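Local coordinates for adhesion G-protein coupled receptor G6 (PDB 6V55), which probably senses extracellular cues as an adhesion G-protein coupled receptor linked to myelination, through a multidomain, calcium-binding extracellular region, at residues A[464-469]-A[485-490]; A[447-452]-A[492-497]; A[340-345]-A[408-413]; A[456-461]-A[479-484]. All coordinates share one frame; numbering follows the deposited sequence.

Interaction 1 (A[464-469]-A[485-490]); sequences RPTVTQ and CMINRD. With NAG (2-acetamido-2-deoxy-beta-D-glucopyranose), chain I.
Pro465, Thr466 and Val467 meet Cys485 where a type II beta turn from Arg464 to Val467 leads into the beta hairpin of strands 468-472 and 480-488. Two backbone bonds tie the turn to the strand: Thr466 N donates to Cys485 O at 2.6 Å, and Cys485 N donates back to Val467 O at 3.1 Å, the second fairly straight at 163°. The positive phi of Thr466, 68°, belongs to the third position of the turn. Its hydroxyl stays local, Thr466 OG1 giving a bond to Pro465 O at 2.8 Å in the plane of that carbonyl. The methyl Thr466 CG2 is thereby left to approach Ile487 CD1 at 4.1 Å, the two side chains crossing at a slant. Alongside, Pro465 CB meets Ile487 CG1 at 3.8 Å, a small apolar patch beside the turn. Cys485 points toward the turn with SG anti to the backbone N (chi1 -177°), so that Cys485 SG lies 3.8 Å from Arg464 O and is directed to its disulfide partner Cys449. The disulfide and the two backbone bonds thus hold turn and strand at the same residue. Outward from this contact, Thr466 and Ile487 both rest on Phe344 of strand 342-353 in the SEA domain, while Met486 pairs through its backbone with Phe495 of strand 493-496, the neighbour of strand 480-488 in a three-stranded antiparallel sheet.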
# COMPACT_ATOMS: atom_id res chain seq x y z
N ARG A 464 -7.82 -15.85 -1.54
CA ARG A 464 -7.73 -17.29 -1.33
C ARG A 464 -9.06 -17.96 -1.71
O ARG A 464 -10.09 -17.29 -1.76
CB ARG A 464 -7.34 -17.56 0.13
CG ARG A 464 -5.90 -17.14 0.45
CD ARG A 464 -5.40 -17.66 1.79
NE ARG A 464 -5.12 -16.56 2.72
CZ ARG A 464 -3.92 -16.28 3.25
NH1 ARG A 464 -2.86 -17.04 2.97
NH2 ARG A 464 -3.80 -15.23 4.06
N PRO A 465 -9.04 -19.25 -2.06
CA PRO A 465 -10.30 -19.95 -2.39
C PRO A 465 -11.29 -20.02 -1.23
O PRO A 465 -10.90 -20.21 -0.07
CB PRO A 465 -9.83 -21.36 -2.77
CG PRO A 465 -8.47 -21.15 -3.29
CD PRO A 465 -7.86 -20.03 -2.50
N THR A 466 -12.58 -19.87 -1.58
CA THR A 466 -13.81 -19.77 -0.76
C THR A 466 -13.89 -18.48 0.06
O THR A 466 -14.79 -18.33 0.88
CB THR A 466 -14.05 -20.99 0.17
OG1 THR A 466 -13.23 -20.87 1.33
CG2 THR A 466 -13.79 -22.34 -0.54
N VAL A 467 -13.00 -17.51 -0.18
CA VAL A 467 -13.11 -16.18 0.42
C VAL A 467 -14.10 -15.36 -0.40
O VAL A 467 -14.03 -15.36 -1.63
CB VAL A 467 -11.73 -15.50 0.46
CG1 VAL A 467 -11.81 -13.98 0.64
CG2 VAL A 467 -10.86 -16.13 1.52
N THR A 468 -15.03 -14.69 0.28
CA THR A 468 -15.89 -13.69 -0.33
C THR A 468 -15.39 -12.30 0.04
O THR A 468 -15.15 -12.02 1.22
CB THR A 468 -17.35 -13.89 0.11
OG1 THR A 468 -17.82 -15.12 -0.44
CG2 THR A 468 -18.25 -12.76 -0.38
N GLN A 469 -15.21 -11.44 -0.96
CA GLN A 469 -14.77 -10.06 -0.76
C GLN A 469 -15.91 -9.08 -0.98
O GLN A 469 -16.79 -9.31 -1.80
CB GLN A 469 -13.65 -9.71 -1.71
CG GLN A 469 -12.46 -10.54 -1.49
CD GLN A 469 -11.42 -9.85 -0.65
OE1 GLN A 469 -11.68 -8.82 -0.01
NE2 GLN A 469 -10.21 -10.42 -0.64
N CYS A 485 -14.36 -16.17 -4.62
CA CYS A 485 -13.35 -17.00 -5.27
C CYS A 485 -13.70 -18.47 -5.01
O CYS A 485 -13.47 -18.98 -3.91
CB CYS A 485 -11.97 -16.64 -4.71
SG CYS A 485 -10.60 -17.53 -5.47
N MET A 486 -14.23 -19.16 -6.03
CA MET A 486 -14.75 -20.53 -5.92
C MET A 486 -13.74 -21.56 -6.41
O MET A 486 -12.82 -21.26 -7.17
CB MET A 486 -16.03 -20.70 -6.73
CG MET A 486 -17.05 -19.64 -6.49
SD MET A 486 -18.39 -20.22 -5.46
CE MET A 486 -19.15 -21.44 -6.54
N ILE A 487 -13.97 -22.82 -6.02
CA ILE A 487 -13.19 -23.96 -6.50
C ILE A 487 -13.99 -24.74 -7.54
O ILE A 487 -15.06 -25.29 -7.24
CB ILE A 487 -12.79 -24.89 -5.36
CG1 ILE A 487 -11.84 -24.16 -4.44
CG2 ILE A 487 -12.14 -26.15 -5.90
CD1 ILE A 487 -11.77 -24.79 -3.16
N ASN A 488 -13.46 -24.79 -8.76
CA ASN A 488 -13.98 -25.68 -9.79
C ASN A 488 -13.67 -27.12 -9.40
O ASN A 488 -12.52 -27.54 -9.43
CB ASN A 488 -13.36 -25.35 -11.14
CG ASN A 488 -13.77 -26.31 -12.21
OD1 ASN A 488 -14.93 -26.68 -12.29
ND2 ASN A 488 -12.82 -26.74 -13.03
N ARG A 489 -14.70 -27.90 -9.04
CA ARG A 489 -14.46 -29.26 -8.59
C ARG A 489 -14.40 -30.27 -9.73
O ARG A 489 -14.76 -31.44 -9.53
CB ARG A 489 -15.52 -29.66 -7.56
CG ARG A 489 -15.46 -28.77 -6.34
CD ARG A 489 -16.27 -29.29 -5.17
NE ARG A 489 -15.95 -28.53 -3.97
CZ ARG A 489 -15.10 -28.95 -3.04
NH1 ARG A 489 -14.50 -30.13 -3.19
NH2 ARG A 489 -14.85 -28.20 -1.97
N ASP A 490 -13.94 -29.87 -10.92
CA ASP A 490 -13.65 -30.78 -12.01
C ASP A 490 -12.16 -30.86 -12.30
O ASP A 490 -11.60 -31.96 -12.22
CB ASP A 490 -14.43 -30.38 -13.26
CG ASP A 490 -15.88 -30.79 -13.16
OD1 ASP A 490 -16.20 -31.57 -12.23
OD2 ASP A 490 -16.70 -30.33 -13.99
C1 NAG I . -9.77 -26.37 -16.41
C2 NAG I . -11.25 -25.94 -16.59
C3 NAG I . -11.35 -24.80 -17.62
C4 NAG I . -10.40 -23.65 -17.29
C5 NAG I . -8.97 -24.18 -17.10
C6 NAG I . -7.97 -23.11 -16.69
C7 NAG I . -13.30 -27.34 -16.63
C8 NAG I . -13.90 -28.61 -17.15
N2 NAG I . -12.03 -27.10 -17.00
O3 NAG I . -12.69 -24.32 -17.68
O4 NAG I . -10.44 -22.67 -18.32
O5 NAG I . -8.95 -25.19 -16.08
O6 NAG I . -7.37 -23.38 -15.43
O7 NAG I . -13.93 -26.55 -15.93

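Interaction 2 (A[447-452]-A[492-497]); sequences ENCQAD and YTSFWA. With NAG (2-acetamido-2-deoxy-beta-D-glucopyranose), chain I.
Cys449 lies over one face of the Trp496 indole, and this overlap is the tight part of the contact between the loop 447-452 and strand 493-496. CB of Cys449 stands 3.7 Å from the centroid of the five-membered ring of Trp496, 14° off its normal, a CH-pi contact. Cys449 SG lies farther above the same ring as a sulfur-aromatic contact, and also packs on Phe495 C at 3.6 Å. At the ring edge, Trp496 NE1 donates to Gln450 O at 2.7 Å, with an angle of 160° at the hydrogen. Face packing and edge bond together would restrict rotation of the indole, and an alanine in place of Trp496 would probably leave the Gln450 carbonyl without its donor and strip the disulfide of its aromatic cover. A second bond pins the other end, Ser494 OG donating to Glu447 O at 2.6 Å from 33° outside the carbonyl plane. The rest is looser and faces solvent: the Gln450 and Phe495 side chains point away from the opposite segment, and the exposed Glu447 carboxylate turns to a salt bridge with Arg346. Strand 493-496 edges the sheet beside strand 480-488, to which the loop is stapled by the Cys449-Cys485 disulfide; from that middle strand Arg483 makes a cation-pi contact with Trp496 and a salt bridge with Asp452.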
# COMPACT_ATOMS: atom_id res chain seq x y z
N GLU A 447 -4.16 -21.96 -6.60
CA GLU A 447 -3.84 -20.58 -6.93
C GLU A 447 -4.97 -19.67 -6.52
O GLU A 447 -6.15 -20.03 -6.64
CB GLU A 447 -3.57 -20.47 -8.44
CG GLU A 447 -2.39 -21.32 -8.96
CD GLU A 447 -2.74 -22.79 -9.30
OE1 GLU A 447 -1.92 -23.68 -8.99
OE2 GLU A 447 -3.84 -23.06 -9.85
N ASN A 448 -4.61 -18.52 -5.97
CA ASN A 448 -5.54 -17.46 -5.62
C ASN A 448 -6.25 -16.93 -6.86
O ASN A 448 -5.68 -16.90 -7.95
CB ASN A 448 -4.79 -16.30 -4.96
CG ASN A 448 -4.35 -16.62 -3.57
OD1 ASN A 448 -4.85 -17.55 -2.96
ND2 ASN A 448 -3.43 -15.83 -3.05
N CYS A 449 -7.51 -16.50 -6.69
CA CYS A 449 -8.13 -15.68 -7.72
C CYS A 449 -7.41 -14.34 -7.77
O CYS A 449 -7.21 -13.69 -6.74
CB CYS A 449 -9.62 -15.46 -7.44
SG CYS A 449 -10.64 -16.94 -7.41
N GLN A 450 -6.99 -13.94 -8.97
CA GLN A 450 -6.25 -12.70 -9.13
C GLN A 450 -7.16 -11.50 -8.93
O GLN A 450 -8.39 -11.60 -9.02
CB GLN A 450 -5.60 -12.64 -10.52
CG GLN A 450 -4.49 -13.66 -10.72
CD GLN A 450 -3.34 -13.50 -9.72
OE1 GLN A 450 -3.30 -14.18 -8.70
NE2 GLN A 450 -2.40 -12.61 -10.03
N ALA A 451 -6.53 -10.37 -8.61
CA ALA A 451 -7.23 -9.09 -8.60
C ALA A 451 -7.78 -8.77 -9.98
O ALA A 451 -7.12 -9.02 -10.99
CB ALA A 451 -6.30 -7.98 -8.14
N ASP A 452 -9.01 -8.24 -10.02
CA ASP A 452 -9.82 -8.25 -11.24
C ASP A 452 -10.95 -7.23 -11.14
O ASP A 452 -11.68 -7.24 -10.14
CB ASP A 452 -10.39 -9.66 -11.48
CG ASP A 452 -11.27 -9.73 -12.71
OD1 ASP A 452 -10.73 -9.43 -13.81
OD2 ASP A 452 -12.47 -10.08 -12.59
N TYR A 492 -9.95 -28.83 -10.44
CA TYR A 492 -9.37 -28.42 -9.14
C TYR A 492 -8.53 -27.15 -9.28
O TYR A 492 -7.43 -27.05 -8.72
CB TYR A 492 -8.60 -29.56 -8.46
CG TYR A 492 -9.48 -30.77 -8.24
CD1 TYR A 492 -10.82 -30.60 -7.87
CD2 TYR A 492 -9.01 -32.06 -8.44
CE1 TYR A 492 -11.67 -31.67 -7.70
CE2 TYR A 492 -9.86 -33.17 -8.26
CZ TYR A 492 -11.19 -32.94 -7.88
OH TYR A 492 -12.08 -33.95 -7.70
N THR A 493 -9.03 -26.21 -10.07
CA THR A 493 -8.50 -24.87 -10.23
C THR A 493 -9.54 -23.90 -9.68
O THR A 493 -10.71 -24.24 -9.54
CB THR A 493 -8.24 -24.55 -11.70
OG1 THR A 493 -9.48 -24.61 -12.42
CG2 THR A 493 -7.25 -25.56 -12.29
N SER A 494 -9.10 -22.67 -9.40
CA SER A 494 -10.00 -21.67 -8.85
C SER A 494 -10.46 -20.67 -9.91
O SER A 494 -9.78 -20.45 -10.92
CB SER A 494 -9.34 -20.91 -7.71
OG SER A 494 -8.21 -20.24 -8.23
N PHE A 495 -11.61 -20.06 -9.66
CA PHE A 495 -12.18 -19.11 -10.60
C PHE A 495 -13.05 -18.12 -9.83
O PHE A 495 -13.65 -18.46 -8.81
CB PHE A 495 -13.00 -19.82 -11.69
CG PHE A 495 -14.33 -20.35 -11.23
CD1 PHE A 495 -14.41 -21.53 -10.51
CD2 PHE A 495 -15.52 -19.68 -11.52
CE1 PHE A 495 -15.64 -22.04 -10.09
CE2 PHE A 495 -16.76 -20.17 -11.08
CZ PHE A 495 -16.81 -21.34 -10.37
N TRP A 496 -13.14 -16.90 -10.35
CA TRP A 496 -14.07 -15.94 -9.80
C TRP A 496 -15.49 -16.30 -10.21
O TRP A 496 -15.80 -16.35 -11.41
CB TRP A 496 -13.76 -14.54 -10.30
CG TRP A 496 -12.76 -13.72 -9.53
CD1 TRP A 496 -11.60 -13.18 -10.03
CD2 TRP A 496 -12.84 -13.29 -8.15
NE1 TRP A 496 -10.95 -12.47 -9.05
CE2 TRP A 496 -11.69 -12.52 -7.89
CE3 TRP A 496 -13.77 -13.50 -7.11
CZ2 TRP A 496 -11.43 -11.95 -6.63
CZ3 TRP A 496 -13.51 -12.93 -5.86
CH2 TRP A 496 -12.35 -12.17 -5.63
N ALA A 497 -16.38 -16.45 -9.23
CA ALA A 497 -17.81 -16.44 -9.52
C ALA A 497 -18.28 -15.04 -9.95
O ALA A 497 -17.54 -14.05 -9.93
CB ALA A 497 -18.63 -16.88 -8.31
C1 NAG I . -9.77 -26.37 -16.41
C2 NAG I . -11.25 -25.94 -16.59
C3 NAG I . -11.35 -24.80 -17.62
C4 NAG I . -10.40 -23.65 -17.29
C5 NAG I . -8.97 -24.18 -17.10
C6 NAG I . -7.97 -23.11 -16.69
C7 NAG I . -13.30 -27.34 -16.63
C8 NAG I . -13.90 -28.61 -17.15
N2 NAG I . -12.03 -27.10 -17.00
O3 NAG I . -12.69 -24.32 -17.68
O4 NAG I . -10.44 -22.67 -18.32
O5 NAG I . -8.95 -25.19 -16.08
O6 NAG I . -7.37 -23.38 -15.43
O7 NAG I . -13.93 -26.55 -15.93

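Interaction 3 (A[340-345]-A[408-413])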
# COMPACT_ATOMS: atom_id res chain seq x y z
N PRO A 340 -9.66 -17.85 4.94
CA PRO A 340 -10.54 -19.01 4.75
C PRO A 340 -10.32 -20.08 5.81
O PRO A 340 -9.26 -20.19 6.42
CB PRO A 340 -10.14 -19.53 3.37
CG PRO A 340 -8.69 -19.20 3.29
CD PRO A 340 -8.52 -17.88 4.01
N GLU A 341 -11.38 -20.87 6.03
CA GLU A 341 -11.31 -21.97 6.99
C GLU A 341 -10.39 -23.08 6.52
O GLU A 341 -9.74 -23.72 7.33
CB GLU A 341 -12.69 -22.58 7.24
CG GLU A 341 -13.81 -21.61 7.43
CD GLU A 341 -14.81 -22.11 8.45
OE1 GLU A 341 -14.97 -21.45 9.50
OE2 GLU A 341 -15.44 -23.18 8.21
N ASP A 342 -10.35 -23.35 5.22
CA ASP A 342 -9.60 -24.48 4.69
C ASP A 342 -8.62 -24.01 3.63
O ASP A 342 -8.91 -23.09 2.85
CB ASP A 342 -10.54 -25.52 4.09
CG ASP A 342 -11.46 -26.16 5.13
OD1 ASP A 342 -12.52 -26.68 4.74
OD2 ASP A 342 -11.14 -26.13 6.35
N ILE A 343 -7.44 -24.66 3.59
CA ILE A 343 -6.43 -24.45 2.56
C ILE A 343 -6.46 -25.64 1.60
O ILE A 343 -6.41 -26.79 2.04
CB ILE A 343 -5.03 -24.27 3.18
CG1 ILE A 343 -5.01 -23.03 4.07
CG2 ILE A 343 -3.91 -24.28 2.12
CD1 ILE A 343 -4.72 -21.73 3.32
N PHE A 344 -6.51 -25.36 0.30
CA PHE A 344 -6.73 -26.38 -0.71
C PHE A 344 -5.48 -26.61 -1.56
O PHE A 344 -4.76 -25.67 -1.89
CB PHE A 344 -7.87 -25.96 -1.60
CG PHE A 344 -9.20 -25.96 -0.90
CD1 PHE A 344 -9.67 -24.81 -0.26
CD2 PHE A 344 -9.98 -27.10 -0.89
CE1 PHE A 344 -10.92 -24.80 0.36
CE2 PHE A 344 -11.22 -27.12 -0.27
CZ PHE A 344 -11.70 -25.96 0.35
N TYR A 345 -5.23 -27.87 -1.91
CA TYR A 345 -4.09 -28.29 -2.72
C TYR A 345 -4.58 -29.19 -3.84
O TYR A 345 -5.48 -30.01 -3.63
CB TYR A 345 -3.07 -29.06 -1.88
CG TYR A 345 -2.43 -28.29 -0.75
CD1 TYR A 345 -1.22 -27.62 -0.94
CD2 TYR A 345 -3.01 -28.27 0.52
CE1 TYR A 345 -0.61 -26.94 0.09
CE2 TYR A 345 -2.41 -27.58 1.57
CZ TYR A 345 -1.21 -26.91 1.35
OH TYR A 345 -0.58 -26.23 2.38
N VAL A 408 -7.52 -31.18 1.03
CA VAL A 408 -8.02 -30.02 1.78
C VAL A 408 -7.44 -30.05 3.19
O VAL A 408 -7.50 -31.09 3.87
CB VAL A 408 -9.57 -29.95 1.77
CG1 VAL A 408 -10.19 -31.27 2.08
CG2 VAL A 408 -10.10 -28.93 2.75
N TYR A 409 -6.84 -28.94 3.61
CA TYR A 409 -6.27 -28.77 4.95
C TYR A 409 -7.32 -28.15 5.86
O TYR A 409 -7.68 -26.98 5.68
CB TYR A 409 -5.02 -27.89 4.85
CG TYR A 409 -4.01 -27.97 5.97
CD1 TYR A 409 -4.22 -28.74 7.11
CD2 TYR A 409 -2.82 -27.24 5.88
CE1 TYR A 409 -3.28 -28.78 8.13
CE2 TYR A 409 -1.87 -27.26 6.89
CZ TYR A 409 -2.10 -28.04 8.01
OH TYR A 409 -1.13 -28.06 9.00
N LYS A 410 -7.81 -28.91 6.83
CA LYS A 410 -8.90 -28.45 7.70
C LYS A 410 -8.33 -27.59 8.81
O LYS A 410 -7.61 -28.10 9.67
CB LYS A 410 -9.65 -29.64 8.30
CG LYS A 410 -10.82 -30.15 7.52
CD LYS A 410 -11.99 -29.16 7.49
CE LYS A 410 -13.01 -29.57 6.37
NZ LYS A 410 -14.17 -28.63 6.12
N ASN A 411 -8.62 -26.28 8.77
CA ASN A 411 -8.52 -25.32 9.88
C ASN A 411 -7.08 -25.15 10.37
O ASN A 411 -6.73 -25.49 11.51
CB ASN A 411 -9.46 -25.69 11.03
CG ASN A 411 -10.90 -25.80 10.58
OD1 ASN A 411 -11.23 -26.48 9.59
ND2 ASN A 411 -11.77 -25.08 11.28
N THR A 412 -6.25 -24.58 9.49
CA THR A 412 -4.89 -24.21 9.88
C THR A 412 -4.58 -22.84 9.30
O THR A 412 -4.95 -22.56 8.16
CB THR A 412 -3.88 -25.28 9.40
OG1 THR A 412 -4.06 -26.47 10.17
CG2 THR A 412 -2.41 -24.82 9.58
N THR A 413 -4.02 -21.97 10.13
CA THR A 413 -3.50 -20.68 9.69
C THR A 413 -2.35 -20.85 8.69
O THR A 413 -2.44 -20.41 7.55
CB THR A 413 -2.99 -19.87 10.89
OG1 THR A 413 -1.75 -20.44 11.35
CG2 THR A 413 -4.01 -19.91 12.02
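Asp342 and Lys410 face each other as a non-hydrogen-bonded pair where antiparallel strands 342-353 and 399-410 of the SEA domain run side by side. From the aspartate backbone, Asp342 CB first packs on Val408 CG2 at 3.7 Å, and it also lies close to the carbonyl oxygen of Tyr409. CG, anti to the carbonyl carbon at chi1 -64°, then carries the carboxylate toward Lys410. Asp342 OD1 receives Lys410 NZ at 2.9 Å on its syn side, 16° out of the carboxylate plane, in a salt bridge. The other oxygen, Asp342 OD2, lies 3.3 Å from Lys410 CD and accepts a weak bond from Asn411 N where the strand ends. The lysine chain, bent at chi2, crosses the carboxylate at a slant, so that CD and CE pass its oxygens before NZ reaches OD1. On the same face of the sheet, Phe344 and Val408 point the same way, Phe344 CE2 touching Val408 CG2 at 3.7 Å. The intervening pair is hydrogen-bonded: Tyr409 N donates to Ile343 O at 2.7 Å and Ile343 N returns a bond to Tyr409 O at 3.1 Å. On this opposite face Tyr345 brings its ring edge to Tyr409 CB. The chemistry grades along the strands, from apolar packing at Phe344 to a charged pair at Asp342, where the ammonium would probably stabilise the negative carboxylate, with at most a small share from the weak bond of Asn411 N.

Interaction 4 (A[456-461]-A[479-484]); sequences VHYRWP and RNASRT. With NAG (2-acetamido-2-deoxy-beta-D-glucopyranose), chain N; NAG (2-acetamido-2-deoxy-beta-D-glucopyranose), chain K.
Trp460 places CG anti to its carbonyl carbon (chi1 -52°), which swings the indole across to strand 480-488, while Arg483 leaves its backbone at an unusual chi1 of -149° and then runs extended from CG to NE. The two side chains cross at about a right angle. CB of Arg483 sits over the six-membered ring of Trp460, 3.5 Å from its centroid and 8° off the normal, in a CH-pi contact. Farther along, Arg483 CD follows the indole at 3.8 Å from Trp460 NE1. The far rim of the ring presses on the strand backbone, Trp460 CH2 lying 3.4 Å from Ser482 C, and Ala481 C meets it near the ring plane. Ala481 CB touches two aromatics at once, 3.7 Å from Tyr458 CE1 and 3.9 Å from Trp460 CH2. This buried cluster joins the two-stranded sheet of 452-453 and 459-460 to the three-stranded sheet of a small disulfide-rich module, consistent with the hormone receptor domain of adhesion receptors. Trp460 NE1 bonds to Phe454 O, and Arg483 NE, its NH1 being held by Asp452, bonds to Ala497 O. A serine in place of Trp460 would probably open a gap between the two sheets and leave the aliphatic stem of Arg483 without its aromatic support. Asn480 carries an N-linked sugar, its ND2 bonded to C1, and Arg479 NH2 comes 2.6 Å from O6 of a second NAG (chain K).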
# COMPACT_ATOMS: atom_id res chain seq x y z
N VAL A 456 -16.94 -2.34 -14.34
CA VAL A 456 -16.08 -1.18 -14.13
C VAL A 456 -16.49 -0.48 -12.84
O VAL A 456 -17.66 -0.55 -12.42
CB VAL A 456 -16.11 -0.29 -15.38
CG1 VAL A 456 -17.42 0.48 -15.52
CG2 VAL A 456 -14.91 0.67 -15.42
N HIS A 457 -15.47 0.01 -12.10
CA HIS A 457 -15.49 0.54 -10.73
C HIS A 457 -15.79 -0.51 -9.67
O HIS A 457 -16.08 -0.15 -8.52
CB HIS A 457 -16.45 1.73 -10.55
CG HIS A 457 -16.47 2.69 -11.69
ND1 HIS A 457 -15.52 3.68 -11.85
CD2 HIS A 457 -17.30 2.79 -12.76
CE1 HIS A 457 -15.77 4.35 -12.96
NE2 HIS A 457 -16.85 3.83 -13.53
N TYR A 458 -15.68 -1.80 -9.97
CA TYR A 458 -15.80 -2.83 -8.93
C TYR A 458 -14.49 -3.60 -8.92
O TYR A 458 -14.32 -4.58 -9.65
CB TYR A 458 -16.98 -3.76 -9.18
CG TYR A 458 -18.28 -3.11 -8.86
CD1 TYR A 458 -18.89 -3.31 -7.62
CD2 TYR A 458 -18.90 -2.27 -9.78
CE1 TYR A 458 -20.09 -2.69 -7.31
CE2 TYR A 458 -20.10 -1.63 -9.48
CZ TYR A 458 -20.69 -1.85 -8.24
OH TYR A 458 -21.89 -1.22 -7.94
N ARG A 459 -13.55 -3.15 -8.10
CA ARG A 459 -12.19 -3.67 -8.13
C ARG A 459 -12.02 -4.71 -7.03
O ARG A 459 -11.98 -4.38 -5.84
CB ARG A 459 -11.19 -2.53 -8.00
CG ARG A 459 -11.08 -1.70 -9.23
CD ARG A 459 -9.73 -1.04 -9.29
NE ARG A 459 -9.70 -0.02 -10.33
CZ ARG A 459 -8.74 0.90 -10.45
NH1 ARG A 459 -7.71 0.91 -9.60
NH2 ARG A 459 -8.79 1.80 -11.43
N TRP A 460 -11.91 -5.95 -7.42
CA TRP A 460 -11.89 -7.00 -6.43
C TRP A 460 -10.45 -7.37 -6.14
O TRP A 460 -9.69 -7.58 -7.09
CB TRP A 460 -12.65 -8.22 -6.94
CG TRP A 460 -14.02 -7.90 -7.41
CD1 TRP A 460 -14.41 -7.61 -8.70
CD2 TRP A 460 -15.20 -7.82 -6.61
NE1 TRP A 460 -15.76 -7.34 -8.74
CE2 TRP A 460 -16.27 -7.47 -7.47
CE3 TRP A 460 -15.45 -7.99 -5.24
CZ2 TRP A 460 -17.57 -7.30 -7.01
CZ3 TRP A 460 -16.76 -7.83 -4.78
CH2 TRP A 460 -17.80 -7.49 -5.68
N PRO A 461 -10.02 -7.44 -4.88
CA PRO A 461 -8.63 -7.79 -4.59
C PRO A 461 -8.38 -9.30 -4.70
O PRO A 461 -9.31 -10.09 -4.87
CB PRO A 461 -8.43 -7.30 -3.15
CG PRO A 461 -9.81 -7.29 -2.55
CD PRO A 461 -10.77 -7.03 -3.68
N ARG A 479 -24.41 0.60 0.45
CA ARG A 479 -24.36 -0.85 0.64
C ARG A 479 -23.19 -1.43 -0.15
O ARG A 479 -22.45 -0.70 -0.83
CB ARG A 479 -25.69 -1.53 0.27
CG ARG A 479 -26.96 -0.77 0.71
CD ARG A 479 -28.23 -1.60 0.54
NE ARG A 479 -28.49 -2.49 1.68
CZ ARG A 479 -29.61 -3.20 1.82
NH1 ARG A 479 -30.57 -3.14 0.90
NH2 ARG A 479 -29.78 -3.98 2.88
N ASN A 480 -23.00 -2.75 -0.04
CA ASN A 480 -21.88 -3.47 -0.63
C ASN A 480 -22.31 -4.35 -1.80
O ASN A 480 -23.47 -4.76 -1.93
CB ASN A 480 -21.21 -4.42 0.36
CG ASN A 480 -20.80 -3.76 1.64
OD1 ASN A 480 -20.39 -2.60 1.65
ND2 ASN A 480 -20.88 -4.54 2.74
N ALA A 481 -21.33 -4.68 -2.64
CA ALA A 481 -21.40 -5.80 -3.57
C ALA A 481 -20.46 -6.87 -3.07
O ALA A 481 -19.60 -6.61 -2.23
CB ALA A 481 -21.01 -5.37 -4.99
N SER A 482 -20.61 -8.10 -3.58
CA SER A 482 -19.76 -9.20 -3.14
C SER A 482 -19.44 -10.13 -4.30
O SER A 482 -20.20 -10.23 -5.26
CB SER A 482 -20.40 -10.02 -2.01
OG SER A 482 -21.38 -10.88 -2.52
N ARG A 483 -18.27 -10.78 -4.20
CA ARG A 483 -17.78 -11.76 -5.18
C ARG A 483 -16.99 -12.83 -4.45
O ARG A 483 -16.23 -12.53 -3.53
CB ARG A 483 -16.89 -11.12 -6.26
CG ARG A 483 -16.96 -11.79 -7.61
CD ARG A 483 -16.03 -11.14 -8.62
NE ARG A 483 -16.18 -11.70 -9.97
CZ ARG A 483 -15.34 -11.44 -10.98
NH1 ARG A 483 -14.28 -10.65 -10.78
NH2 ARG A 483 -15.54 -11.97 -12.18
N THR A 484 -17.17 -14.09 -4.87
CA THR A 484 -16.55 -15.23 -4.20
C THR A 484 -15.56 -15.91 -5.14
O THR A 484 -15.87 -16.15 -6.31
CB THR A 484 -17.61 -16.23 -3.72
OG1 THR A 484 -18.57 -15.55 -2.91
CG2 THR A 484 -16.98 -17.34 -2.88
C1 NAG N . -20.54 -4.24 4.11
C2 NAG N . -21.73 -4.51 5.06
C3 NAG N . -21.30 -4.33 6.53
C4 NAG N . -20.04 -5.12 6.87
C5 NAG N . -18.92 -4.88 5.86
C6 NAG N . -17.75 -5.82 6.06
C7 NAG N . -23.83 -3.97 3.89
C8 NAG N . -24.92 -2.95 3.70
N2 NAG N . -22.86 -3.64 4.75
O3 NAG N . -22.36 -4.77 7.38
O4 NAG N . -19.58 -4.78 8.18
O5 NAG N . -19.39 -5.08 4.51
O6 NAG N . -16.80 -5.75 5.00
O7 NAG N . -23.82 -5.04 3.27
C1 NAG K . -27.95 -7.29 0.75
C2 NAG K . -26.72 -8.08 1.24
C3 NAG K . -27.16 -9.28 2.11
C4 NAG K . -28.08 -8.83 3.25
C5 NAG K . -29.27 -8.05 2.68
C6 NAG K . -30.21 -7.51 3.74
C7 NAG K . -24.62 -8.13 -0.02
C8 NAG K . -23.91 -8.62 -1.24
N2 NAG K . -25.90 -8.51 0.12
O3 NAG K . -26.01 -9.93 2.67
O4 NAG K . -28.51 -9.94 4.03
O5 NAG K . -28.80 -6.93 1.90
O6 NAG K . -29.81 -6.24 4.24
O7 NAG K . -24.06 -7.41 0.82

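Overall arrangement
Along the chain interaction 3 closes first; interaction 2 then encloses interactions 1 and 4, whose segments alternate. Interactions 1, 2 and 4 build one small module around the sheet of strands 468-472, 480-488 and 493-496, the middle strand serving both 1 and 4. Centres of interactions 1 and 2 are about 7 Å apart and joined by the Cys449-Cys485 disulfide; interactions 2 and 4, about 14 Å apart, are coupled through Arg483. Interaction 3 belongs to the SEA sheet and touches only interaction 1, through Phe344 and Pro340, with about 24 Å between its centre and that of interaction 4. Interaction 1 thus lies at the junction of the two domains and probably helps set their relative orientation.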